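Long-range contact in kinase-associated protein B (Bacillus cereus, PDB 1Y71), which is of unknown function but probably associates with a kinase, and pairs an SH3-like domain with two C-terminal helices: residues 28-39 and 70-81. Numbering follows the deposited sequence.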
ATOM      1  N   THR B  28      -6.297   5.484 -12.996  1.00 25.79           N
ATOM      2  CA  THR B  28      -5.612   4.996 -14.199  1.00 28.42           C
ATOM      3  C   THR B  28      -6.224   5.515 -15.518  1.00 30.18           C
ATOM      4  O   THR B  28      -5.622   5.373 -16.582  1.00 29.93           O
ATOM      5  CB  THR B  28      -5.499   3.453 -14.240  1.00 28.12           C
ATOM      6  OG1 THR B  28      -6.794   2.883 -14.378  1.00 30.59           O
ATOM      7  CG2 THR B  28      -4.838   2.891 -12.957  1.00 30.06           C
ATOM      8  N   ASN B  29      -7.406   6.110 -15.448  1.00 32.72           N
ATOM      9  CA  ASN B  29      -8.025   6.731 -16.629  1.00 35.47           C
ATOM     10  C   ASN B  29      -9.170   7.631 -16.169  1.00 36.73           C
ATOM     11  O   ASN B  29      -9.795   7.381 -15.132  1.00 35.16           O
ATOM     12  CB  ASN B  29      -8.526   5.654 -17.623  1.00 35.90           C
ATOM     13  CG  ASN B  29      -8.703   6.173 -19.072  1.00 39.77           C
ATOM     14  OD1 ASN B  29      -8.024   7.109 -19.529  1.00 42.64           O
ATOM     15  ND2 ASN B  29      -9.613   5.530 -19.809  1.00 42.48           N
ATOM     16  N   SER B  30      -9.415   8.682 -16.953  1.00 38.78           N
ATOM     17  CA  SER B  30     -10.541   9.581 -16.766  1.00 41.24           C
ATOM     18  C   SER B  30     -11.507   9.414 -17.933  1.00 42.43           C
ATOM     19  O   SER B  30     -11.165   8.860 -18.991  1.00 42.79           O
ATOM     20  CB  SER B  30     -10.087  11.047 -16.738  1.00 41.56           C
ATOM     21  OG  SER B  30      -9.085  11.300 -15.766  1.00 43.56           O
ATOM     22  N   ARG B  31     -12.711   9.922 -17.719  1.00 43.77           N
ATOM     23  CA  ARG B  31     -13.777   9.956 -18.704  1.00 45.29           C
ATOM     24  C   ARG B  31     -14.846  10.806 -18.054  1.00 44.42           C
ATOM     25  O   ARG B  31     -14.906  10.862 -16.830  1.00 44.59           O
ATOM     26  CB  ARG B  31     -14.317   8.540 -18.942  1.00 45.51           C
ATOM     27  CG  ARG B  31     -15.802   8.432 -19.349  1.00 47.51           C
ATOM     28  CD  ARG B  31     -16.202   6.975 -19.571  1.00 47.91           C
ATOM     29  NE  ARG B  31     -15.966   6.167 -18.373  1.00 53.05           N
ATOM     30  CZ  ARG B  31     -14.819   5.558 -18.076  1.00 54.97           C
ATOM     31  NH1 ARG B  31     -13.763   5.645 -18.881  1.00 55.66           N
ATOM     32  NH2 ARG B  31     -14.728   4.859 -16.951  1.00 57.14           N
ATOM     33  N   PRO B  32     -15.667  11.496 -18.868  1.00 44.00           N
ATOM     34  CA  PRO B  32     -16.916  12.151 -18.472  1.00 42.82           C
ATOM     35  C   PRO B  32     -17.588  11.618 -17.193  1.00 41.34           C
ATOM     36  O   PRO B  32     -18.266  10.568 -17.198  1.00 40.90           O
ATOM     37  CB  PRO B  32     -17.805  11.924 -19.705  1.00 43.05           C
ATOM     38  CG  PRO B  32     -16.805  11.981 -20.884  1.00 43.73           C
ATOM     39  CD  PRO B  32     -15.406  11.715 -20.310  1.00 44.33           C
ATOM     40  N   GLY B  33     -17.384  12.354 -16.103  1.00 39.86           N
ATOM     41  CA  GLY B  33     -18.074  12.077 -14.848  1.00 38.21           C
ATOM     42  C   GLY B  33     -17.570  10.931 -13.984  1.00 37.04           C
ATOM     43  O   GLY B  33     -18.176  10.615 -12.957  1.00 35.62           O
ATOM     44  N   SER B  34     -16.460  10.307 -14.380  1.00 36.11           N
ATOM     45  CA  SER B  34     -15.983   9.153 -13.645  1.00 35.09           C
ATOM     46  C   SER B  34     -14.482   8.922 -13.824  1.00 33.68           C
ATOM     47  O   SER B  34     -13.839   9.540 -14.664  1.00 32.45           O
ATOM     48  CB  SER B  34     -16.789   7.902 -14.036  1.00 35.71           C
ATOM     49  OG  SER B  34     -16.479   7.466 -15.353  1.00 38.79           O
ATOM     50  N   TYR B  35     -13.947   8.042 -12.988  1.00 32.26           N
ATOM     51  CA  TYR B  35     -12.555   7.648 -13.041  1.00 31.69           C
ATOM     52  C   TYR B  35     -12.471   6.150 -12.983  1.00 30.10           C
ATOM     53  O   TYR B  35     -13.232   5.518 -12.260  1.00 28.91           O
ATOM     54  CB  TYR B  35     -11.795   8.243 -11.853  1.00 32.94           C
ATOM     55  CG  TYR B  35     -11.739   9.743 -11.930  1.00 35.84           C
ATOM     56  CD1 TYR B  35     -10.757  10.371 -12.696  1.00 35.23           C
ATOM     57  CD2 TYR B  35     -12.693  10.541 -11.262  1.00 36.89           C
ATOM     58  CE1 TYR B  35     -10.704  11.735 -12.810  1.00 36.55           C
ATOM     59  CE2 TYR B  35     -12.648  11.928 -11.370  1.00 38.18           C
ATOM     60  CZ  TYR B  35     -11.638  12.516 -12.149  1.00 38.49           C
ATOM     61  OH  TYR B  35     -11.553  13.887 -12.278  1.00 38.68           O
ATOM     62  N   VAL B  36     -11.519   5.591 -13.732  1.00 28.88           N
ATOM     63  CA  VAL B  36     -11.154   4.207 -13.570  1.00 28.03           C
ATOM     64  C   VAL B  36     -10.134   4.218 -12.428  1.00 27.23           C
ATOM     65  O   VAL B  36      -9.148   4.977 -12.471  1.00 26.40           O
ATOM     66  CB  VAL B  36     -10.561   3.569 -14.870  1.00 27.98           C
ATOM     67  CG1 VAL B  36     -10.272   2.124 -14.633  1.00 28.84           C
ATOM     68  CG2 VAL B  36     -11.569   3.710 -16.051  1.00 28.85           C
ATOM     69  N   VAL B  37     -10.407   3.409 -11.399  1.00 25.28           N
ATOM     70  CA  VAL B  37      -9.552   3.321 -10.206  1.00 23.77           C
ATOM     71  C   VAL B  37      -9.016   1.895 -10.088  1.00 23.55           C
ATOM     72  O   VAL B  37      -9.799   0.924 -10.091  1.00 22.03           O
ATOM     73  CB  VAL B  37     -10.365   3.755  -8.918  1.00 24.88           C
ATOM     74  CG1 VAL B  37      -9.574   3.532  -7.609  1.00 24.97           C
ATOM     75  CG2 VAL B  37     -10.820   5.232  -9.034  1.00 23.95           C
ATOM     76  N   LYS B  38      -7.689   1.774  -9.995  1.00 21.64           N
ATOM     77  CA  LYS B  38      -7.039   0.511  -9.703  1.00 22.14           C
ATOM     78  C   LYS B  38      -6.971   0.345  -8.193  1.00 21.23           C
ATOM     79  O   LYS B  38      -6.302   1.122  -7.495  1.00 19.32           O
ATOM     80  CB  LYS B  38      -5.642   0.468 -10.335  1.00 22.26           C
ATOM     81  CG  LYS B  38      -4.843  -0.852 -10.193  1.00 26.75           C
ATOM     82  CD  LYS B  38      -3.313  -0.576 -10.279  1.00 26.00           C
ATOM     83  CE  LYS B  38      -2.718  -0.505 -11.677  1.00 35.16           C
ATOM     84  NZ  LYS B  38      -1.297   0.122 -11.647  1.00 33.61           N
ATOM     85  N   VAL B  39      -7.628  -0.698  -7.697  1.00 19.14           N
ATOM     86  CA  VAL B  39      -7.763  -0.921  -6.250  1.00 18.16           C
ATOM     87  C   VAL B  39      -6.423  -1.371  -5.649  1.00 18.18           C
ATOM     88  O   VAL B  39      -5.781  -2.320  -6.131  1.00 16.69           O
ATOM     89  CB  VAL B  39      -8.874  -1.956  -5.934  1.00 18.57           C
ATOM     90  CG1 VAL B  39      -8.901  -2.339  -4.442  1.00 15.26           C
ATOM     91  CG2 VAL B  39     -10.211  -1.443  -6.362  1.00 16.90           C
ATOM     92  N   PHE B  70      -7.503  -7.006  -5.381  1.00 19.79           N
ATOM     93  CA  PHE B  70      -6.265  -6.261  -5.535  1.00 20.21           C
ATOM     94  C   PHE B  70      -5.968  -5.983  -7.012  1.00 20.22           C
ATOM     95  O   PHE B  70      -5.967  -6.896  -7.859  1.00 20.18           O
ATOM     96  CB  PHE B  70      -5.077  -6.978  -4.807  1.00 19.62           C
ATOM     97  CG  PHE B  70      -3.786  -6.246  -4.941  1.00 20.72           C
ATOM     98  CD1 PHE B  70      -3.673  -4.934  -4.482  1.00 15.29           C
ATOM     99  CD2 PHE B  70      -2.705  -6.826  -5.612  1.00 20.51           C
ATOM    100  CE1 PHE B  70      -2.469  -4.215  -4.632  1.00 20.98           C
ATOM    101  CE2 PHE B  70      -1.516  -6.118  -5.759  1.00 18.22           C
ATOM    102  CZ  PHE B  70      -1.410  -4.807  -5.286  1.00 19.81           C
ATOM    103  N   ARG B  71      -5.766  -4.708  -7.326  1.00 20.42           N
ATOM    104  CA  ARG B  71      -5.527  -4.264  -8.701  1.00 21.04           C
ATOM    105  C   ARG B  71      -6.722  -4.398  -9.641  1.00 22.20           C
ATOM    106  O   ARG B  71      -6.582  -4.111 -10.836  1.00 20.18           O
ATOM    107  CB  ARG B  71      -4.276  -4.910  -9.328  1.00 21.54           C
ATOM    108  CG  ARG B  71      -3.045  -4.702  -8.486  1.00 23.66           C
ATOM    109  CD  ARG B  71      -1.755  -5.042  -9.208  1.00 30.37           C
ATOM    110  NE  ARG B  71      -1.698  -6.431  -9.622  1.00 35.73           N
ATOM    111  CZ  ARG B  71      -1.969  -6.873 -10.859  1.00 43.57           C
ATOM    112  NH1 ARG B  71      -2.344  -6.026 -11.834  1.00 44.91           N
ATOM    113  NH2 ARG B  71      -1.880  -8.179 -11.128  1.00 45.39           N
ATOM    114  N   GLU B  72      -7.896  -4.775  -9.110  1.00 21.98           N
ATOM    115  CA  GLU B  72      -9.127  -4.701  -9.908  1.00 22.59           C
ATOM    116  C   GLU B  72      -9.296  -3.246 -10.377  1.00 23.32           C
ATOM    117  O   GLU B  72      -8.989  -2.336  -9.633  1.00 23.13           O
ATOM    118  CB  GLU B  72     -10.333  -5.163  -9.088  1.00 22.16           C
ATOM    119  CG  GLU B  72     -11.665  -5.192  -9.891  1.00 22.64           C
ATOM    120  CD  GLU B  72     -12.735  -6.183  -9.335  1.00 23.76           C
ATOM    121  OE1 GLU B  72     -12.557  -6.839  -8.280  1.00 24.10           O
ATOM    122  OE2 GLU B  72     -13.773  -6.320 -10.004  1.00 25.80           O
ATOM    123  N   GLN B  73      -9.713  -3.018 -11.616  1.00 23.09           N
ATOM    124  CA  GLN B  73      -9.929  -1.644 -12.074  1.00 25.62           C
ATOM    125  C   GLN B  73     -11.427  -1.486 -12.271  1.00 26.54           C
ATOM    126  O   GLN B  73     -12.095  -2.331 -12.915  1.00 25.51           O
ATOM    127  CB  GLN B  73      -9.123  -1.292 -13.339  1.00 25.88           C
ATOM    128  CG  GLN B  73      -7.625  -1.630 -13.221  1.00 26.74           C
ATOM    129  CD  GLN B  73      -6.687  -0.804 -14.106  1.00 29.22           C
ATOM    130  OE1 GLN B  73      -7.060  -0.282 -15.164  1.00 37.34           O
ATOM    131  NE2 GLN B  73      -5.444  -0.715 -13.683  1.00 33.22           N
ATOM    132  N   THR B  74     -11.975  -0.472 -11.623  1.00 27.18           N
ATOM    133  CA  THR B  74     -13.416  -0.287 -11.626  1.00 28.95           C
ATOM    134  C   THR B  74     -13.708   1.184 -11.893  1.00 28.92           C
ATOM    135  O   THR B  74     -12.973   2.062 -11.467  1.00 28.39           O
ATOM    136  CB  THR B  74     -14.109  -0.852 -10.328  1.00 30.00           C
ATOM    137  OG1 THR B  74     -14.205   0.149  -9.320  1.00 34.04           O
ATOM    138  CG2 THR B  74     -13.345  -2.044  -9.756  1.00 29.03           C
ATOM    139  N   ASN B  75     -14.756   1.420 -12.663  1.00 29.77           N
ATOM    140  CA  ASN B  75     -15.277   2.751 -12.913  1.00 29.65           C
ATOM    141  C   ASN B  75     -16.036   3.318 -11.718  1.00 28.50           C
ATOM    142  O   ASN B  75     -16.954   2.682 -11.197  1.00 27.80           O
ATOM    143  CB  ASN B  75     -16.181   2.730 -14.136  1.00 30.56           C
ATOM    144  CG  ASN B  75     -16.574   4.118 -14.578  1.00 35.16           C
ATOM    145  OD1 ASN B  75     -15.726   5.018 -14.647  1.00 42.38           O
ATOM    146  ND2 ASN B  75     -17.843   4.303 -14.914  1.00 39.30           N
ATOM    147  N   ILE B  76     -15.639   4.516 -11.288  1.00 28.05           N
ATOM    148  CA  ILE B  76     -16.249   5.159 -10.114  1.00 28.30           C
ATOM    149  C   ILE B  76     -16.649   6.577 -10.455  1.00 28.10           C
ATOM    150  O   ILE B  76     -15.819   7.348 -10.946  1.00 28.18           O
ATOM    151  CB  ILE B  76     -15.292   5.092  -8.857  1.00 27.85           C
ATOM    152  CG1 ILE B  76     -14.976   3.637  -8.522  1.00 28.37           C
ATOM    153  CG2 ILE B  76     -15.903   5.780  -7.599  1.00 27.41           C
ATOM    154  CD1 ILE B  76     -14.008   3.469  -7.395  1.00 27.80           C
ATOM    155  N   PRO B  77     -17.915   6.951 -10.153  1.00 28.84           N
ATOM    156  CA  PRO B  77     -18.363   8.317 -10.446  1.00 28.80           C
ATOM    157  C   PRO B  77     -17.473   9.309  -9.695  1.00 28.79           C
ATOM    158  O   PRO B  77     -17.048   9.029  -8.558  1.00 26.68           O
ATOM    159  CB  PRO B  77     -19.804   8.352  -9.902  1.00 29.59           C
ATOM    160  CG  PRO B  77     -20.221   6.932  -9.780  1.00 28.67           C
ATOM    161  CD  PRO B  77     -18.966   6.160  -9.484  1.00 29.21           C
ATOM    162  N   GLU B  78     -17.221  10.454 -10.315  1.00 28.56           N
ATOM    163  CA  GLU B  78     -16.257  11.434  -9.805  1.00 30.63           C
ATOM    164  C   GLU B  78     -16.581  12.000  -8.406  1.00 29.78           C
ATOM    165  O   GLU B  78     -15.674  12.398  -7.676  1.00 30.06           O
ATOM    166  CB  GLU B  78     -16.010  12.555 -10.828  1.00 29.91           C
ATOM    167  CG  GLU B  78     -17.162  13.549 -10.946  1.00 33.96           C
ATOM    168  CD  GLU B  78     -17.123  14.425 -12.220  1.00 34.55           C
ATOM    169  OE1 GLU B  78     -16.175  14.299 -13.041  1.00 38.36           O
ATOM    170  OE2 GLU B  78     -18.076  15.241 -12.393  1.00 42.40           O
ATOM    171  N   GLN B  79     -17.853  12.003  -8.034  1.00 29.58           N
ATOM    172  CA  GLN B  79     -18.304  12.534  -6.731  1.00 29.89           C
ATOM    173  C   GLN B  79     -17.870  11.622  -5.595  1.00 28.46           C
ATOM    174  O   GLN B  79     -17.820  12.041  -4.427  1.00 27.92           O
ATOM    175  CB  GLN B  79     -19.840  12.607  -6.654  1.00 30.83           C
ATOM    176  CG  GLN B  79     -20.534  12.871  -7.989  1.00 35.15           C
ATOM    177  CD  GLN B  79     -21.170  11.630  -8.583  1.00 39.31           C
ATOM    178  OE1 GLN B  79     -22.006  10.977  -7.955  1.00 41.12           O
ATOM    179  NE2 GLN B  79     -20.803  11.320  -9.808  1.00 41.57           N
HETATM  180  N   MSE B  80     -17.593  10.367  -5.948  1.00 26.86           N
HETATM  181  CA  MSE B  80     -17.299   9.336  -4.962  1.00 25.53           C
HETATM  182  C   MSE B  80     -15.784   9.105  -4.880  1.00 24.57           C
HETATM  183  O   MSE B  80     -15.342   8.164  -4.218  1.00 22.92           O
HETATM  184  CB  MSE B  80     -18.042   8.026  -5.322  1.00 25.27           C
HETATM  185  CG  MSE B  80     -19.545   8.233  -5.596  1.00 27.69           C
HETATM  186 SE   MSE B  80     -20.385   9.009  -4.017  0.90 33.34          SE
HETATM  187  CE  MSE B  80     -20.719   7.408  -3.005  1.00 29.72           C
ATOM    188  N   VAL B  81     -15.016   9.934  -5.593  1.00 23.70           N
ATOM    189  CA  VAL B  81     -13.556   9.852  -5.596  1.00 23.51           C
ATOM    190  C   VAL B  81     -12.945  11.051  -4.836  1.00 24.45           C
ATOM    191  O   VAL B  81     -13.348  12.212  -5.046  1.00 24.44           O
ATOM    192  CB  VAL B  81     -12.962   9.741  -7.049  1.00 22.94           C
ATOM    193  CG1 VAL B  81     -11.413   9.639  -7.015  1.00 21.15           C
ATOM    194  CG2 VAL B  81     -13.522   8.524  -7.782  1.00 24.08           C
TER
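S34 through K38 pair with P77 back to Q73 in antiparallel register, the axes of strands 34-39 and 73-77 approaching to 4.5 Å, with 150° between their N-to-C directions; 73-77 is an outermost strand, within this chain, of the five-stranded antiparallel sheet of this SH3-clan domain. Reciprocal backbone hydrogen bonds join Y35 with I76 and V37 with T74; V39 N to E72 O and R71 N to V39 O continue the ladder beyond the N-terminal end of 73-77, and E78 N to G33 O (2.8 Å) closes it beside the type II turn R31-S34. On the Y35, V37, T74 and I76 face, I76 CD1 lies 4.0 Å from V37 CB, while V81 CG2 approaches Y35 CD2. E78 CB packs obliquely on Y35 CE2 at 3.5 Å, and F8 meets the same ring edge-to-face. The other face is more polar: the Q73 amide runs alongside K38, its NE2 3.4 Å from K38 CE, and its OE1 takes a weak hydrogen bond from T28 OG1. With CG anti to its backbone N (chi1 -171°), N75 offers OD1 to S34 OG, in the carbonyl plane on a lone pair at 2.7 Å; R31 NH2, above that plane, makes a bent bond to OD1 whose 2.5 Å length is doubtful.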